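Local coordinates for protein citrate synthase (Sulfolobus solfataricus, PDB 1O7X) that belongs to the citrate synthase family, enzymes with a predominantly helical fold, and is built here as a dimer of identical subunits, at residues I93-V98 and Y135-G140; V98-L103 and A128-N133. All coordinates share one frame; numbering follows the deposited sequence.

Interactions 1 and 2 are successive points along one helix pair, in which helix 92-106 runs beside helix 116-138 in roughly the reverse direction. Their centres lie about 8 Å apart, and Val98 belongs to both. Along the chain, interaction 2 is nested within the loop that interaction 1 closes. Leu96 bridges them physically, its CD1 lying 3.9 Å from CB of Leu130. Burial changes along the pair: interaction 2 is wholly enclosed, whereas interaction 1 lies near the C-terminal end of helix 116-138 and is partly open. Helix 92-106 also packs against the second subunit, so both contacts lie beside the dimer interface, and Leu95 reaches it directly.

Interaction 1 of 2, residues I93-V98 and Y135-G140; sequences IGLLEV and YRRKEG
The guanidinium plane of Arg137 offers neither face nor edge to Leu95; the residue meets that leucine through its aliphatic CG instead. The side chain of Tyr135, which carries another flat group of 135-140, leaves its helix away from 93-98, and its ring makes an edge-to-face contact with Phe325. Between these two segments the contact rests on a single methyl group. Leu95 CD1 lies 4.0 Å from Arg137 CG and 3.9 Å from Lys138 CG, and so sits against the methylenes of two consecutive residues. The leucine holds CG anti to its own carbonyl carbon (chi1 -68°), which carries the branched end out toward the last turn of helix 116-138. The Arg137 side chain runs across it at about a right angle, while that of Lys138 passes on a slant. Bends farther along both basic chains take their charged ends beyond the leucine, and Lys138 makes a cation-pi contact with Tyr328. The Arg137 side chain also packs on Ile83 and Tyr84 of helix 77-85. Leu95 is also covered by Val134 and by Ser105 of the second subunit. The chemistry is thus entirely apolar although two of the three participants are basic: their hydrocarbon stems shield a buried leucine, a nondirectional contact that does not engage either cationic group.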
ATOM      1  N   ILE A  93       0.594  -6.324 -12.241  1.00 21.59           N
ATOM      2  CA  ILE A  93       0.343  -6.036 -10.813  1.00 21.91           C
ATOM      3  C   ILE A  93      -0.138  -4.595 -10.663  1.00 22.32           C
ATOM      4  O   ILE A  93      -1.008  -4.306  -9.846  1.00 21.99           O
ATOM      5  CB  ILE A  93       1.597  -6.311  -9.973  1.00 20.48           C
ATOM      6  CG1 ILE A  93       1.970  -7.785 -10.005  1.00 19.85           C
ATOM      7  CG2 ILE A  93       1.453  -5.771  -8.557  1.00 19.99           C
ATOM      8  CD1 ILE A  93       0.883  -8.837  -9.926  1.00 18.50           C
ATOM      9  N   GLY A  94       0.391  -3.706 -11.504  1.00 23.15           N
ATOM     10  CA  GLY A  94       0.088  -2.298 -11.575  1.00 23.18           C
ATOM     11  C   GLY A  94      -1.390  -2.125 -11.900  1.00 24.26           C
ATOM     12  O   GLY A  94      -2.133  -1.371 -11.262  1.00 23.63           O
ATOM     13  N   LEU A  95      -1.804  -2.885 -12.920  1.00 25.26           N
ATOM     14  CA  LEU A  95      -3.206  -2.822 -13.348  1.00 25.82           C
ATOM     15  C   LEU A  95      -4.052  -3.339 -12.202  1.00 27.26           C
ATOM     16  O   LEU A  95      -5.112  -2.779 -11.998  1.00 29.42           O
ATOM     17  CB  LEU A  95      -3.486  -3.596 -14.618  1.00 26.11           C
ATOM     18  CG  LEU A  95      -2.924  -3.170 -15.969  1.00 25.82           C
ATOM     19  CD1 LEU A  95      -3.257  -4.179 -17.062  1.00 24.71           C
ATOM     20  CD2 LEU A  95      -3.452  -1.814 -16.399  1.00 25.41           C
ATOM     21  N   LEU A  96      -3.629  -4.369 -11.463  1.00 28.09           N
ATOM     22  CA  LEU A  96      -4.407  -4.885 -10.348  1.00 27.20           C
ATOM     23  C   LEU A  96      -4.564  -3.786  -9.307  1.00 27.00           C
ATOM     24  O   LEU A  96      -5.696  -3.418  -8.993  1.00 26.72           O
ATOM     25  CB  LEU A  96      -3.748  -6.123  -9.783  1.00 28.45           C
ATOM     26  CG  LEU A  96      -4.242  -7.539  -9.976  1.00 28.18           C
ATOM     27  CD1 LEU A  96      -5.534  -7.657 -10.767  1.00 27.51           C
ATOM     28  CD2 LEU A  96      -3.123  -8.384 -10.584  1.00 27.43           C
ATOM     29  N   GLU A  97      -3.480  -3.190  -8.852  1.00 27.66           N
ATOM     30  CA  GLU A  97      -3.455  -2.026  -7.967  1.00 28.28           C
ATOM     31  C   GLU A  97      -4.498  -0.975  -8.357  1.00 28.50           C
ATOM     32  O   GLU A  97      -5.320  -0.455  -7.569  1.00 29.00           O
ATOM     33  CB  GLU A  97      -2.039  -1.493  -8.080  1.00 28.93           C
ATOM     34  CG  GLU A  97      -1.275  -0.782  -6.989  1.00 30.96           C
ATOM     35  CD  GLU A  97       0.156  -0.542  -7.443  1.00 32.42           C
ATOM     36  OE1 GLU A  97       0.312   0.084  -8.523  1.00 34.74           O
ATOM     37  OE2 GLU A  97       1.153  -0.945  -6.827  1.00 32.31           O
ATOM     38  N   VAL A  98      -4.543  -0.608  -9.641  1.00 26.63           N
ATOM     39  CA  VAL A  98      -5.538   0.350 -10.098  1.00 27.02           C
ATOM     40  C   VAL A  98      -6.952  -0.150  -9.840  1.00 27.41           C
ATOM     41  O   VAL A  98      -7.857   0.594  -9.477  1.00 26.81           O
ATOM     42  CB  VAL A  98      -5.337   0.586 -11.601  1.00 27.39           C
ATOM     43  CG1 VAL A  98      -6.470   1.408 -12.153  1.00 27.62           C
ATOM     44  CG2 VAL A  98      -4.020   1.282 -11.871  1.00 27.60           C
ATOM     45  N   TYR A 135      -5.741  -9.698 -17.749  1.00 28.75           N
ATOM     46  CA  TYR A 135      -5.270 -10.523 -18.831  1.00 30.01           C
ATOM     47  C   TYR A 135      -5.905 -10.153 -20.169  1.00 31.23           C
ATOM     48  O   TYR A 135      -5.181  -9.949 -21.151  1.00 30.91           O
ATOM     49  CB  TYR A 135      -5.579 -11.995 -18.543  1.00 30.66           C
ATOM     50  CG  TYR A 135      -5.284 -12.908 -19.707  1.00 32.03           C
ATOM     51  CD1 TYR A 135      -4.041 -12.866 -20.328  1.00 32.86           C
ATOM     52  CD2 TYR A 135      -6.232 -13.786 -20.215  1.00 33.06           C
ATOM     53  CE1 TYR A 135      -3.728 -13.700 -21.382  1.00 33.08           C
ATOM     54  CE2 TYR A 135      -5.939 -14.614 -21.290  1.00 33.17           C
ATOM     55  CZ  TYR A 135      -4.683 -14.585 -21.850  1.00 33.27           C
ATOM     56  OH  TYR A 135      -4.344 -15.421 -22.894  1.00 33.91           O
ATOM     57  N   ARG A 136      -7.250 -10.071 -20.212  1.00 31.77           N
ATOM     58  CA  ARG A 136      -7.883  -9.737 -21.483  1.00 32.04           C
ATOM     59  C   ARG A 136      -7.378  -8.424 -22.049  1.00 31.98           C
ATOM     60  O   ARG A 136      -7.112  -8.330 -23.232  1.00 32.02           O
ATOM     61  CB  ARG A 136      -9.395  -9.706 -21.417  1.00 32.41           C
ATOM     62  CG  ARG A 136      -9.998 -10.893 -20.701  1.00 33.88           C
ATOM     63  CD  ARG A 136     -11.479 -11.010 -21.058  1.00 35.27           C
ATOM     64  NE  ARG A 136     -11.688 -12.252 -21.762  1.00 38.01           N
ATOM     65  CZ  ARG A 136     -11.870 -12.497 -23.044  1.00 38.50           C
ATOM     66  NH1 ARG A 136     -11.895 -11.510 -23.924  1.00 39.28           N
ATOM     67  NH2 ARG A 136     -12.014 -13.762 -23.419  1.00 38.58           N
ATOM     68  N   ARG A 137      -7.189  -7.419 -21.216  1.00 33.47           N
ATOM     69  CA  ARG A 137      -6.770  -6.093 -21.639  1.00 33.56           C
ATOM     70  C   ARG A 137      -5.344  -6.072 -22.129  1.00 33.31           C
ATOM     71  O   ARG A 137      -4.996  -5.203 -22.932  1.00 34.69           O
ATOM     72  CB  ARG A 137      -7.005  -5.130 -20.477  1.00 34.37           C
ATOM     73  CG  ARG A 137      -5.873  -4.179 -20.153  1.00 34.84           C
ATOM     74  CD  ARG A 137      -6.220  -2.765 -20.530  1.00 35.87           C
ATOM     75  NE  ARG A 137      -5.176  -2.122 -21.323  1.00 36.54           N
ATOM     76  CZ  ARG A 137      -5.436  -1.632 -22.528  1.00 36.58           C
ATOM     77  NH1 ARG A 137      -6.646  -1.721 -23.040  1.00 38.05           N
ATOM     78  NH2 ARG A 137      -4.547  -1.042 -23.282  1.00 37.21           N
ATOM     79  N   LYS A 138      -4.500  -6.971 -21.645  1.00 32.86           N
ATOM     80  CA  LYS A 138      -3.104  -7.004 -22.048  1.00 31.91           C
ATOM     81  C   LYS A 138      -2.933  -7.777 -23.354  1.00 31.96           C
ATOM     82  O   LYS A 138      -1.862  -7.745 -23.960  1.00 33.33           O
ATOM     83  CB  LYS A 138      -2.208  -7.574 -20.959  1.00 31.55           C
ATOM     84  CG  LYS A 138      -2.103  -6.887 -19.621  1.00 30.80           C
ATOM     85  CD  LYS A 138      -0.766  -7.146 -18.916  1.00 28.82           C
ATOM     86  CE  LYS A 138       0.294  -6.312 -19.568  1.00 27.91           C
ATOM     87  NZ  LYS A 138       1.631  -6.884 -19.696  1.00 28.95           N
ATOM     88  N   GLU A 139      -3.916  -8.548 -23.745  1.00 31.06           N
ATOM     89  CA  GLU A 139      -3.970  -9.290 -24.977  1.00 32.24           C
ATOM     90  C   GLU A 139      -4.880  -8.554 -25.978  1.00 33.73           C
ATOM     91  O   GLU A 139      -5.087  -8.995 -27.119  1.00 34.12           O
ATOM     92  CB  GLU A 139      -4.554 -10.687 -24.786  1.00 31.98           C
ATOM     93  CG  GLU A 139      -3.682 -11.811 -24.327  1.00 30.88           C
ATOM     94  CD  GLU A 139      -2.311 -11.891 -24.954  1.00 31.69           C
ATOM     95  OE1 GLU A 139      -2.263 -12.109 -26.195  1.00 32.37           O
ATOM     96  OE2 GLU A 139      -1.306 -11.733 -24.224  1.00 30.48           O
ATOM     97  N   GLY A 140      -5.473  -7.449 -25.518  1.00 33.54           N
ATOM     98  CA  GLY A 140      -6.377  -6.628 -26.283  1.00 33.65           C
ATOM     99  C   GLY A 140      -7.807  -7.105 -26.478  1.00 33.68           C
ATOM    100  O   GLY A 140      -8.521  -6.563 -27.338  1.00 33.99           O
TER

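Interaction 2 of 2, residues V98-L103 and A128-N133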
ATOM      1  N   VAL A  98      -4.543  -0.608  -9.641  1.00 26.63           N
ATOM      2  CA  VAL A  98      -5.538   0.350 -10.098  1.00 27.02           C
ATOM      3  C   VAL A  98      -6.952  -0.150  -9.840  1.00 27.41           C
ATOM      4  O   VAL A  98      -7.857   0.594  -9.477  1.00 26.81           O
ATOM      5  CB  VAL A  98      -5.337   0.586 -11.601  1.00 27.39           C
ATOM      6  CG1 VAL A  98      -6.470   1.408 -12.153  1.00 27.62           C
ATOM      7  CG2 VAL A  98      -4.020   1.282 -11.871  1.00 27.60           C
ATOM      8  N   GLY A  99      -7.230  -1.416 -10.166  1.00 28.22           N
ATOM      9  CA  GLY A  99      -8.529  -2.036 -10.002  1.00 27.88           C
ATOM     10  C   GLY A  99      -8.938  -2.164  -8.539  1.00 28.75           C
ATOM     11  O   GLY A  99     -10.124  -1.982  -8.225  1.00 29.06           O
ATOM     12  N   THR A 100      -7.993  -2.461  -7.641  1.00 27.99           N
ATOM     13  CA  THR A 100      -8.378  -2.593  -6.234  1.00 28.83           C
ATOM     14  C   THR A 100      -8.612  -1.226  -5.610  1.00 28.80           C
ATOM     15  O   THR A 100      -9.506  -1.046  -4.783  1.00 28.57           O
ATOM     16  CB  THR A 100      -7.321  -3.408  -5.470  1.00 29.85           C
ATOM     17  OG1 THR A 100      -6.040  -3.059  -6.021  1.00 31.20           O
ATOM     18  CG2 THR A 100      -7.529  -4.903  -5.651  1.00 29.60           C
ATOM     19  N   ALA A 101      -7.803  -0.242  -6.026  1.00 27.29           N
ATOM     20  CA  ALA A 101      -8.025   1.139  -5.631  1.00 25.66           C
ATOM     21  C   ALA A 101      -9.373   1.596  -6.191  1.00 25.24           C
ATOM     22  O   ALA A 101     -10.175   2.223  -5.469  1.00 25.08           O
ATOM     23  CB  ALA A 101      -6.902   2.064  -6.078  1.00 25.22           C
ATOM     24  N   ALA A 102      -9.665   1.265  -7.458  1.00 24.38           N
ATOM     25  CA  ALA A 102     -10.983   1.727  -7.953  1.00 24.87           C
ATOM     26  C   ALA A 102     -12.055   1.135  -7.058  1.00 24.56           C
ATOM     27  O   ALA A 102     -12.728   1.908  -6.380  1.00 22.30           O
ATOM     28  CB  ALA A 102     -11.156   1.609  -9.443  1.00 23.85           C
ATOM     29  N   LEU A 103     -12.109  -0.172  -6.832  1.00 27.38           N
ATOM     30  CA  LEU A 103     -13.076  -0.770  -5.904  1.00 28.84           C
ATOM     31  C   LEU A 103     -13.077  -0.225  -4.478  1.00 29.56           C
ATOM     32  O   LEU A 103     -14.124  -0.077  -3.820  1.00 28.61           O
ATOM     33  CB  LEU A 103     -12.831  -2.282  -5.867  1.00 28.93           C
ATOM     34  CG  LEU A 103     -13.343  -3.098  -7.065  1.00 27.90           C
ATOM     35  CD1 LEU A 103     -12.684  -4.468  -7.102  1.00 26.10           C
ATOM     36  CD2 LEU A 103     -14.849  -3.205  -6.940  1.00 27.68           C
ATOM     37  N   ALA A 128     -10.951 -12.610  -8.909  1.00 31.14           N
ATOM     38  CA  ALA A 128     -10.974 -13.435 -10.116  1.00 31.30           C
ATOM     39  C   ALA A 128     -11.349 -12.611 -11.340  1.00 30.17           C
ATOM     40  O   ALA A 128     -10.734 -12.768 -12.407  1.00 30.25           O
ATOM     41  CB  ALA A 128     -11.910 -14.619  -9.952  1.00 32.86           C
ATOM     42  N   THR A 129     -12.366 -11.769 -11.248  1.00 29.72           N
ATOM     43  CA  THR A 129     -12.774 -10.900 -12.359  1.00 29.53           C
ATOM     44  C   THR A 129     -11.647  -9.935 -12.746  1.00 28.36           C
ATOM     45  O   THR A 129     -11.286  -9.808 -13.921  1.00 26.86           O
ATOM     46  CB  THR A 129     -14.047 -10.122 -11.964  1.00 29.75           C
ATOM     47  OG1 THR A 129     -15.087 -11.094 -11.790  1.00 30.46           O
ATOM     48  CG2 THR A 129     -14.492  -9.108 -12.986  1.00 29.78           C
ATOM     49  N   LEU A 130     -11.027  -9.314 -11.736  1.00 27.19           N
ATOM     50  CA  LEU A 130      -9.925  -8.400 -11.969  1.00 27.45           C
ATOM     51  C   LEU A 130      -8.839  -9.109 -12.763  1.00 27.98           C
ATOM     52  O   LEU A 130      -8.524  -8.764 -13.914  1.00 28.30           O
ATOM     53  CB  LEU A 130      -9.405  -7.764 -10.680  1.00 27.99           C
ATOM     54  CG  LEU A 130     -10.226  -6.602 -10.085  1.00 28.47           C
ATOM     55  CD1 LEU A 130      -9.541  -5.949  -8.887  1.00 26.80           C
ATOM     56  CD2 LEU A 130     -10.516  -5.520 -11.120  1.00 27.87           C
ATOM     57  N   VAL A 131      -8.297 -10.177 -12.184  1.00 27.55           N
ATOM     58  CA  VAL A 131      -7.259 -10.973 -12.820  1.00 26.45           C
ATOM     59  C   VAL A 131      -7.640 -11.431 -14.212  1.00 27.86           C
ATOM     60  O   VAL A 131      -6.880 -11.308 -15.198  1.00 29.01           O
ATOM     61  CB  VAL A 131      -6.952 -12.161 -11.909  1.00 25.38           C
ATOM     62  CG1 VAL A 131      -5.794 -12.982 -12.434  1.00 26.50           C
ATOM     63  CG2 VAL A 131      -6.628 -11.619 -10.526  1.00 25.46           C
ATOM     64  N   ALA A 132      -8.873 -11.928 -14.366  1.00 27.85           N
ATOM     65  CA  ALA A 132      -9.285 -12.367 -15.704  1.00 27.79           C
ATOM     66  C   ALA A 132      -9.178 -11.202 -16.670  1.00 27.64           C
ATOM     67  O   ALA A 132      -8.568 -11.361 -17.730  1.00 26.51           O
ATOM     68  CB  ALA A 132     -10.674 -12.972 -15.623  1.00 28.50           C
ATOM     69  N   ASN A 133      -9.721 -10.033 -16.286  1.00 28.00           N
ATOM     70  CA  ASN A 133      -9.728  -8.863 -17.168  1.00 26.95           C
ATOM     71  C   ASN A 133      -8.449  -8.090 -17.324  1.00 25.90           C
ATOM     72  O   ASN A 133      -8.258  -7.422 -18.343  1.00 24.57           O
ATOM     73  CB  ASN A 133     -10.908  -7.967 -16.783  1.00 27.55           C
ATOM     74  CG  ASN A 133     -12.147  -8.765 -17.198  1.00 28.74           C
ATOM     75  OD1 ASN A 133     -12.348  -8.894 -18.405  1.00 29.18           O
ATOM     76  ND2 ASN A 133     -12.869  -9.279 -16.219  1.00 28.43           N
TER
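Leu130 supplies the apolar contact, resting its two methyls against Gly99. Leu130 CD1 approaches Gly99 C to 3.8 Å, and Leu130 CD2 lies 4.2 Å from Gly99 CA; with no side chain intervening, the leucine settles directly on the backbone of helix 92-106. Leu130 CD1 also meets Leu103 CD1 tip to tip at 3.9 Å and Thr100 CG2 at 4.0 Å. The threonine turns this methyl anti to its carbonyl carbon, while its OG1 bonds to Leu96 O one turn back.

Between the two segments there is no polar bonding; Asn133 is bonded within its own helix and to the loop that follows. Asn133 ND2 donates to Thr129 O over 2.8 Å in a bent bond (138° at the hydrogen), approaching from above the carbonyl plane. That oxygen also accepts from Asn133 N, so one residue grips it twice, and ND2 has a second acceptor in Arg144 O.

The segment axes pass 10.8 Å apart at 141°, an inclined antiparallel pairing. Helix 77-85 closes over Leu103 and Leu130 with Val79, helix 202-213 backs Thr100 and Leu103, and helix 152-161 covers Ala128, Val131 and Ala132, while Ala101 and Ala102 face the second subunit.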